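Local coordinates for peptidase M28 (PDB 3IIB), which probably acts as a zinc-dependent exopeptidase of family M28, releasing amino acids from dipeptides or peptide ends as a homodimer, at residues G384-S389 and E436-P441; A248-L253 and K323-A328; N237-V242 and R296-A301. All coordinates share one frame; numbering follows the deposited sequence.

Contact 1: residues G384-S389 and E436-P441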
loop_
_atom_site.group_PDB
_atom_site.type_symbol
_atom_site.label_atom_id
_atom_site.label_comp_id
_atom_site.label_asym_id
_atom_site.label_seq_id
_atom_site.Cartn_x
_atom_site.Cartn_y
_atom_site.Cartn_z
ATOM N N GLY A 384 -36.441 20.433 6.234
ATOM C CA GLY A 384 -36.619 21.811 5.777
ATOM C C GLY A 384 -35.369 22.662 5.721
ATOM O O GLY A 384 -35.429 23.831 5.309
ATOM N N VAL A 385 -34.245 22.082 6.121
ATOM C CA VAL A 385 -32.980 22.796 6.304
ATOM C C VAL A 385 -32.213 22.781 4.989
ATOM O O VAL A 385 -31.940 21.705 4.424
ATOM C CB VAL A 385 -32.113 22.149 7.390
ATOM C CG1 VAL A 385 -30.824 22.976 7.602
ATOM C CG2 VAL A 385 -32.921 22.027 8.702
ATOM N N PRO A 386 -31.900 23.979 4.470
ATOM C CA PRO A 386 -31.060 24.050 3.277
ATOM C C PRO A 386 -29.665 23.492 3.517
ATOM O O PRO A 386 -29.150 23.506 4.640
ATOM C CB PRO A 386 -30.994 25.578 2.980
ATOM C CG PRO A 386 -32.172 26.153 3.623
ATOM C CD PRO A 386 -32.356 25.320 4.878
ATOM N N VAL A 387 -29.045 22.990 2.453
ATOM C CA VAL A 387 -27.706 22.500 2.525
ATOM C C VAL A 387 -26.947 22.867 1.256
ATOM O O VAL A 387 -27.534 23.308 0.281
ATOM C CB VAL A 387 -27.637 20.946 2.739
ATOM C CG1 VAL A 387 -28.263 20.549 4.116
ATOM C CG2 VAL A 387 -28.239 20.174 1.553
ATOM N N ALA A 388 -25.622 22.707 1.330
ATOM C CA ALA A 388 -24.745 22.742 0.169
ATOM C C ALA A 388 -23.843 21.511 0.182
ATOM O O ALA A 388 -23.546 20.944 1.255
ATOM C CB ALA A 388 -23.898 24.039 0.159
ATOM N N SER A 389 -23.439 21.084 -1.012
ATOM C CA SER A 389 -22.420 20.049 -1.191
ATOM C C SER A 389 -21.261 20.729 -1.900
ATOM O O SER A 389 -21.359 21.129 -3.078
ATOM C CB SER A 389 -22.939 18.898 -2.032
ATOM O OG SER A 389 -23.859 18.087 -1.312
ATOM N N GLU A 436 -33.009 34.699 1.099
ATOM C CA GLU A 436 -33.953 33.785 1.707
ATOM C C GLU A 436 -33.796 32.425 1.068
ATOM O O GLU A 436 -34.037 32.273 -0.115
ATOM C CB GLU A 436 -35.398 34.315 1.584
ATOM C CG GLU A 436 -36.418 33.325 2.073
ATOM C CD GLU A 436 -36.178 32.957 3.525
ATOM O OE1 GLU A 436 -36.250 33.865 4.367
ATOM O OE2 GLU A 436 -35.922 31.761 3.800
ATOM N N LEU A 437 -33.407 31.427 1.854
ATOM C CA LEU A 437 -33.104 30.102 1.319
ATOM C C LEU A 437 -34.274 29.098 1.340
ATOM O O LEU A 437 -34.186 28.016 0.752
ATOM C CB LEU A 437 -31.879 29.500 2.024
ATOM C CG LEU A 437 -30.565 30.293 2.000
ATOM C CD1 LEU A 437 -29.487 29.401 2.664
ATOM C CD2 LEU A 437 -30.194 30.707 0.540
ATOM N N ARG A 438 -35.364 29.471 1.984
ATOM C CA ARG A 438 -36.488 28.590 2.179
ATOM C C ARG A 438 -37.712 29.175 1.425
ATOM O O ARG A 438 -37.765 30.383 1.117
ATOM C CB ARG A 438 -36.758 28.466 3.678
ATOM C CG ARG A 438 -35.656 27.801 4.456
ATOM C CD ARG A 438 -36.020 27.737 5.885
ATOM N NE ARG A 438 -34.941 27.145 6.678
ATOM C CZ ARG A 438 -35.108 26.195 7.593
ATOM N NH1 ARG A 438 -36.318 25.747 7.870
ATOM N NH2 ARG A 438 -34.067 25.684 8.220
ATOM N N PRO A 439 -38.703 28.339 1.128
ATOM C CA PRO A 439 -38.759 26.917 1.344
ATOM C C PRO A 439 -38.019 26.134 0.278
ATOM O O PRO A 439 -37.900 26.580 -0.867
ATOM C CB PRO A 439 -40.254 26.628 1.234
ATOM C CG PRO A 439 -40.714 27.557 0.170
ATOM C CD PRO A 439 -39.908 28.819 0.422
ATOM N N LEU A 440 -37.542 24.941 0.638
ATOM C CA LEU A 440 -36.921 24.044 -0.327
ATOM C C LEU A 440 -37.975 23.509 -1.274
ATOM O O LEU A 440 -39.058 23.122 -0.827
ATOM C CB LEU A 440 -36.276 22.848 0.387
ATOM C CG LEU A 440 -35.196 23.169 1.407
ATOM C CD1 LEU A 440 -34.454 21.870 1.924
ATOM C CD2 LEU A 440 -34.231 24.161 0.814
ATOM N N PRO A 441 -37.671 23.450 -2.579
ATOM C CA PRO A 441 -38.598 22.825 -3.522
ATOM C C PRO A 441 -38.647 21.296 -3.318
ATOM O O PRO A 441 -37.701 20.713 -2.761
ATOM C CB PRO A 441 -38.004 23.176 -4.882
ATOM C CG PRO A 441 -36.542 23.323 -4.618
ATOM C CD PRO A 441 -36.395 23.809 -3.211
HETATM O O HOH W 1 -37.587 24.580 3.710
#
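P386 and L437 meet where the segment after helix 413-432 passes the entry of strand 387-392, and their contact shows how a chain tail can be fastened without a single direct hydrogen bond between the two segments. The tight part is built round the proline ring. Its CG lies 3.7 Å from CB of L437, while the side chain of R438 crosses the ring at about a right angle, with NE 3.6 Å from P386 CD. L440 closes in from further along the tail: its CD1 rests 3.5 Å from the carbonyl O of V385, and its CD2 faces the proline ring. L437 reaches deeper still, onto Y325 and I326 of strand 324-329 and onto helix 346-355.

R438 spans both parts. Its chain runs extended from CG to NE (chi2 180°, chi3 -178°), which carries the guanidinium under the carbonyl of G384; that O sits over the centre of the flat group, 3.3 Å from R438 CZ, at an angle too poor for a hydrogen bond to NH1. The charged end is held instead by H324 O, which accepts from NH2. On the solvent side a water donates to G384 O (2.8 Å) and accepts from L440 N (3.1 Å), so that the partly exposed backbones are joined through solvent. Within the tail, R438 N is bonded to OE2 of E436, through the anti lone pair of that carboxylate oxygen.

A leucine in place of R438 would probably leave H324 O without this donor and G384 O without the flat cation beneath it. The chemistry implies a division of labour: apolar carbon seals the buried half, a bridging water joins the more open half, and one arginine, with a carbonyl oxygen set over its face, spans the two.

Contact 2: residues A248-L253 and K323-A328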
loop_
_atom_site.group_PDB
_atom_site.type_symbol
_atom_site.label_atom_id
_atom_site.label_comp_id
_atom_site.label_asym_id
_atom_site.label_seq_id
_atom_site.Cartn_x
_atom_site.Cartn_y
_atom_site.Cartn_z
ATOM N N ALA A 248 -27.719 36.321 15.516
ATOM C CA ALA A 248 -26.997 35.299 16.267
ATOM C C ALA A 248 -27.861 34.069 16.502
ATOM O O ALA A 248 -27.349 32.992 16.733
ATOM C CB ALA A 248 -26.473 35.858 17.602
ATOM N N ASP A 249 -29.179 34.240 16.473
ATOM C CA ASP A 249 -30.128 33.107 16.639
ATOM C C ASP A 249 -30.182 32.175 15.423
ATOM O O ASP A 249 -30.742 31.080 15.489
ATOM C CB ASP A 249 -31.560 33.609 16.962
ATOM C CG ASP A 249 -32.131 34.516 15.901
ATOM O OD1 ASP A 249 -31.391 35.346 15.343
ATOM O OD2 ASP A 249 -33.361 34.442 15.637
ATOM N N GLU A 250 -29.615 32.615 14.317
ATOM C CA GLU A 250 -29.541 31.805 13.124
ATOM C C GLU A 250 -28.157 31.164 13.022
ATOM O O GLU A 250 -27.167 31.758 13.419
ATOM C CB GLU A 250 -29.786 32.653 11.894
ATOM C CG GLU A 250 -31.126 33.325 11.916
ATOM C CD GLU A 250 -31.433 34.108 10.663
ATOM O OE1 GLU A 250 -31.111 33.641 9.551
ATOM O OE2 GLU A 250 -32.029 35.204 10.814
ATOM N N ILE A 251 -28.138 29.937 12.513
ATOM C CA ILE A 251 -26.952 29.096 12.526
ATOM C C ILE A 251 -26.521 28.704 11.118
ATOM O O ILE A 251 -27.332 28.232 10.328
ATOM C CB ILE A 251 -27.219 27.798 13.293
ATOM C CG1 ILE A 251 -27.498 28.101 14.768
ATOM C CG2 ILE A 251 -26.043 26.844 13.155
ATOM C CD1 ILE A 251 -28.588 27.238 15.322
ATOM N N VAL A 252 -25.248 28.907 10.826
ATOM C CA VAL A 252 -24.596 28.311 9.664
ATOM C C VAL A 252 -23.786 27.159 10.234
ATOM O O VAL A 252 -22.887 27.358 11.080
ATOM C CB VAL A 252 -23.676 29.300 8.968
ATOM C CG1 VAL A 252 -22.812 28.592 7.900
ATOM C CG2 VAL A 252 -24.527 30.469 8.384
ATOM N N LEU A 253 -24.102 25.946 9.814
ATOM C CA LEU A 253 -23.470 24.746 10.336
ATOM C C LEU A 253 -22.452 24.233 9.320
ATOM O O LEU A 253 -22.797 23.964 8.163
ATOM C CB LEU A 253 -24.537 23.680 10.584
ATOM C CG LEU A 253 -24.186 22.401 11.355
ATOM C CD1 LEU A 253 -25.451 21.654 11.748
ATOM C CD2 LEU A 253 -23.287 21.494 10.575
ATOM N N LYS A 323 -34.212 27.649 12.514
ATOM C CA LYS A 323 -33.190 28.694 12.552
ATOM C C LYS A 323 -31.821 28.288 11.971
ATOM O O LYS A 323 -30.888 29.072 12.003
ATOM C CB LYS A 323 -33.035 29.204 13.987
ATOM C CG LYS A 323 -34.182 30.122 14.445
ATOM C CD LYS A 323 -34.102 31.484 13.758
ATOM C CE LYS A 323 -35.178 32.437 14.262
ATOM N NZ LYS A 323 -35.007 33.818 13.725
ATOM N N HIS A 324 -31.684 27.061 11.463
ATOM C CA HIS A 324 -30.489 26.645 10.727
ATOM C C HIS A 324 -30.576 27.233 9.338
ATOM O O HIS A 324 -31.469 26.896 8.571
ATOM C CB HIS A 324 -30.355 25.132 10.648
ATOM C CG HIS A 324 -29.809 24.532 11.890
ATOM N ND1 HIS A 324 -30.406 24.720 13.121
ATOM C CD2 HIS A 324 -28.688 23.806 12.116
ATOM C CE1 HIS A 324 -29.692 24.102 14.042
ATOM N NE2 HIS A 324 -28.636 23.554 13.464
ATOM N N TYR A 325 -29.721 28.182 9.040
ATOM C CA TYR A 325 -29.784 28.866 7.759
ATOM C C TYR A 325 -29.376 27.910 6.626
ATOM O O TYR A 325 -30.076 27.786 5.622
ATOM C CB TYR A 325 -28.891 30.096 7.821
ATOM C CG TYR A 325 -28.918 30.938 6.565
ATOM C CD1 TYR A 325 -30.086 31.579 6.144
ATOM C CD2 TYR A 325 -27.764 31.125 5.828
ATOM C CE1 TYR A 325 -30.087 32.361 4.980
ATOM C CE2 TYR A 325 -27.775 31.887 4.643
ATOM C CZ TYR A 325 -28.914 32.509 4.270
ATOM O OH TYR A 325 -28.878 33.241 3.103
ATOM N N ILE A 326 -28.230 27.252 6.798
ATOM C CA ILE A 326 -27.703 26.299 5.829
ATOM C C ILE A 326 -26.737 25.417 6.551
ATOM O O ILE A 326 -26.127 25.841 7.545
ATOM C CB ILE A 326 -27.036 27.006 4.639
ATOM C CG1 ILE A 326 -26.778 26.013 3.491
ATOM C CG2 ILE A 326 -25.737 27.687 5.078
ATOM C CD1 ILE A 326 -26.711 26.691 2.088
ATOM N N ALA A 327 -26.605 24.190 6.074
ATOM C CA ALA A 327 -25.656 23.228 6.611
ATOM C C ALA A 327 -24.804 22.602 5.505
ATOM O O ALA A 327 -25.312 22.394 4.419
ATOM C CB ALA A 327 -26.411 22.103 7.349
ATOM N N ALA A 328 -23.534 22.282 5.800
ATOM C CA ALA A 328 -22.613 21.618 4.859
ATOM C C ALA A 328 -21.606 20.809 5.636
ATOM O O ALA A 328 -21.329 21.116 6.800
ATOM C CB ALA A 328 -21.879 22.611 3.927
#
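Parallel pairing of strand 251-253 with strand 324-328 belongs to the central mixed sheet of the M28 peptidase domain, in which strand 247-257 lies between 293-300 and 324-329. The two segments run 10° from parallel. I251 brackets H324, its N donating to K323 O and its O accepting from Y325 N (2.7 Å). The register then slips at Y325 and I326, where an extra residue makes a beta bulge in strand 324-328; the pattern resumes round A327, with L253 N bonded to I326 O and L253 O to A328 N.

On the face with I251, L253 and A327, the H324 imidazole is the centrepiece. I251 lies beside it, CB over the ring centre in a CH-pi contact, 4.3 Å from the H324 centroid. L253 comes instead to the rim, its CD1 in the ring plane and 3.9 Å from H324 CD2. Both ring nitrogens are engaged elsewhere, ND1 by E320 O and NE2 by Y313 OH, which would fix the ring's rotation. The other face, with V252 and I326 side by side (CG1 to CG2, 4.2 Å), is covered by helix 413-432.

At the solvent-side corner of the chain, round D249 and E250, OE1 of E250 turns to R293. In one of the two conformers modelled, K323 bends at chi2 (-72°) and its salt-bridging NZ lies 2.6 Å from D249 OD2, 35° out of the carboxylate plane on its syn side.

Contact 3: residues N237-V242 and R296-A301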
loop_
_atom_site.group_PDB
_atom_site.type_symbol
_atom_site.label_atom_id
_atom_site.label_comp_id
_atom_site.label_asym_id
_atom_site.label_seq_id
_atom_site.Cartn_x
_atom_site.Cartn_y
_atom_site.Cartn_z
ATOM N N ASN A 237 -21.230 14.235 19.935
ATOM C CA ASN A 237 -21.051 15.311 18.947
ATOM C C ASN A 237 -20.329 16.438 19.668
ATOM O O ASN A 237 -20.732 16.834 20.773
ATOM C CB ASN A 237 -22.410 15.787 18.426
ATOM C CG ASN A 237 -23.127 14.748 17.563
ATOM O OD1 ASN A 237 -22.496 13.930 16.888
ATOM N ND2 ASN A 237 -24.459 14.820 17.551
ATOM N N VAL A 238 -19.249 16.942 19.073
ATOM C CA VAL A 238 -18.456 17.993 19.676
ATOM C C VAL A 238 -18.687 19.254 18.880
ATOM O O VAL A 238 -18.588 19.237 17.623
ATOM C CB VAL A 238 -16.959 17.614 19.698
ATOM C CG1 VAL A 238 -16.058 18.792 20.170
ATOM C CG2 VAL A 238 -16.730 16.364 20.543
ATOM N N ILE A 239 -19.021 20.338 19.590
ATOM C CA ILE A 239 -19.533 21.525 18.933
ATOM C C ILE A 239 -18.725 22.746 19.376
ATOM O O ILE A 239 -18.406 22.916 20.587
ATOM C CB ILE A 239 -21.017 21.706 19.217
ATOM C CG1 ILE A 239 -21.829 20.512 18.626
ATOM C CG2 ILE A 239 -21.493 23.096 18.673
ATOM C CD1 ILE A 239 -23.289 20.431 19.080
ATOM N N ALA A 240 -18.411 23.582 18.398
ATOM C CA ALA A 240 -17.851 24.921 18.671
ATOM C C ALA A 240 -18.572 25.969 17.887
ATOM O O ALA A 240 -19.081 25.731 16.768
ATOM C CB ALA A 240 -16.380 24.985 18.326
ATOM N N GLU A 241 -18.591 27.172 18.454
ATOM C CA GLU A 241 -19.276 28.280 17.822
ATOM C C GLU A 241 -18.431 29.538 17.769
ATOM O O GLU A 241 -17.675 29.847 18.686
ATOM C CB GLU A 241 -20.614 28.572 18.548
ATOM C CG GLU A 241 -21.626 27.456 18.431
ATOM C CD GLU A 241 -22.884 27.629 19.252
ATOM O OE1 GLU A 241 -23.054 28.674 19.928
ATOM O OE2 GLU A 241 -23.726 26.709 19.189
ATOM N N VAL A 242 -18.539 30.204 16.619
ATOM C CA VAL A 242 -18.196 31.594 16.442
ATOM C C VAL A 242 -19.476 32.397 16.658
ATOM O O VAL A 242 -20.431 32.284 15.908
ATOM C CB VAL A 242 -17.659 31.864 15.024
ATOM C CG1 VAL A 242 -17.330 33.373 14.866
ATOM C CG2 VAL A 242 -16.419 30.975 14.719
ATOM N N ARG A 296 -21.551 27.470 13.479
ATOM C CA ARG A 296 -21.435 26.326 14.362
ATOM C C ARG A 296 -20.642 25.210 13.656
ATOM O O ARG A 296 -21.056 24.716 12.589
ATOM C CB ARG A 296 -22.831 25.842 14.781
ATOM C CG ARG A 296 -22.769 24.632 15.728
ATOM C CD ARG A 296 -24.130 24.163 16.183
ATOM N NE ARG A 296 -24.741 25.148 17.074
ATOM C CZ ARG A 296 -26.036 25.191 17.391
ATOM N NH1 ARG A 296 -26.912 24.310 16.875
ATOM N NH2 ARG A 296 -26.463 26.114 18.231
ATOM N N VAL A 297 -19.493 24.841 14.251
ATOM C CA VAL A 297 -18.705 23.704 13.809
ATOM C C VAL A 297 -19.249 22.488 14.531
ATOM O O VAL A 297 -19.317 22.483 15.749
ATOM C CB VAL A 297 -17.201 23.876 14.103
ATOM C CG1 VAL A 297 -16.412 22.580 13.816
ATOM C CG2 VAL A 297 -16.608 25.023 13.257
ATOM N N VAL A 298 -19.671 21.468 13.787
ATOM C CA VAL A 298 -20.132 20.242 14.424
ATOM C C VAL A 298 -19.237 19.105 13.977
ATOM O O VAL A 298 -19.112 18.848 12.765
ATOM C CB VAL A 298 -21.623 19.894 14.118
ATOM C CG1 VAL A 298 -22.022 18.651 14.869
ATOM C CG2 VAL A 298 -22.492 21.065 14.446
ATOM N N LEU A 299 -18.620 18.435 14.954
ATOM C CA LEU A 299 -17.768 17.309 14.694
ATOM C C LEU A 299 -18.538 16.083 15.146
ATOM O O LEU A 299 -18.670 15.823 16.343
ATOM C CB LEU A 299 -16.414 17.449 15.397
ATOM C CG LEU A 299 -15.644 18.736 15.170
ATOM C CD1 LEU A 299 -14.278 18.730 15.902
ATOM C CD2 LEU A 299 -15.427 18.899 13.662
ATOM N N TYR A 300 -19.133 15.401 14.178
ATOM C CA TYR A 300 -20.123 14.384 14.473
ATOM C C TYR A 300 -19.497 13.091 14.913
ATOM O O TYR A 300 -18.457 12.673 14.407
ATOM C CB TYR A 300 -21.030 14.093 13.245
ATOM C CG TYR A 300 -21.984 15.203 12.841
ATOM C CD1 TYR A 300 -23.198 15.323 13.456
ATOM C CD2 TYR A 300 -21.681 16.093 11.824
ATOM C CE1 TYR A 300 -24.119 16.311 13.081
ATOM C CE2 TYR A 300 -22.572 17.097 11.462
ATOM C CZ TYR A 300 -23.793 17.178 12.071
ATOM O OH TYR A 300 -24.696 18.139 11.680
ATOM N N ALA A 301 -20.187 12.447 15.846
ATOM C CA ALA A 301 -19.887 11.113 16.320
ATOM C C ALA A 301 -20.450 10.039 15.401
ATOM O O ALA A 301 -21.546 10.164 14.842
ATOM C CB ALA A 301 -20.496 10.894 17.774
HETATM O O HOH W 2 -25.851 28.964 19.443
#
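N237 reaches past the end of the neighbouring strand, and its side chain continues there the ladder that main chains build elsewhere. OD1 accepts from A301 N at 2.9 Å in an almost straight bond (175°), the donor lying in the amide's carbonyl plane, while ND2 is taken by G309 O. The amide stands nearly perpendicular to the ring of Y300, with OD1 3.8 Å from Y300 CD1.

V238 begins the regular antiparallel pairing. It forms a hydrogen-bonded pair with L299, each N donating to the other's O, and its side chain packs under helix 42-57, whereas V297 and L299, on the same face, meet helix 267-285. I239 follows as a non-hydrogen-bonded pair with V298. Its CG1 lies alongside V298 CG1, while CG2, placed anti to the backbone N, presses on the aliphatic part of R296, 3.6 Å from CG. V298 CG1 in turn sits over the centre of the Y300 ring. A240 repeats the two-bond pattern with V297, the shorter bond running from V297 N to A240 O (2.7 Å).

E241 forms a non-hydrogen-bonded pair with R296 and adds a salt bridge to it. R296 bends at chi3 (-69°) and grips E241 OE2 side-on with NE (2.8 Å) and NH2 (3.0 Å), both from one face of a carboxylate turned 19° from the guanidinium. A water donates to E241 OE1 and accepts from R296 NH2.

Y64 also bonds the glutamate and Y313 the arginine. With R62 as a second cation at E241 and E320 as a second anion at R296, both are likely to stay ionised on this buried face of the sheet, and at the other end the strand pairing delivers Y300 to the side of H257, a zinc ligand.

Contacts 2 and 3 belong to one mixed sheet, and both are buried; they meet as neighbouring strands of it, V252 O accepting from R296 N, so that 237-242, 296-301, 248-253 and 323-328 stand as four successive strands. Contact 1 lies further out, partly buried, where the C-terminal tail meets a second, smaller sheet. Besides R438, the bond from A327 N to P386 O ties it to contact 2. Chemistry follows place: contacts 2 and 3 rest on main-chain ladders, one parallel and one antiparallel, whereas contact 1 relies on packing and water. Their salt bridges differ too, exposed at D249 and K323 but enclosed at E241 and R296.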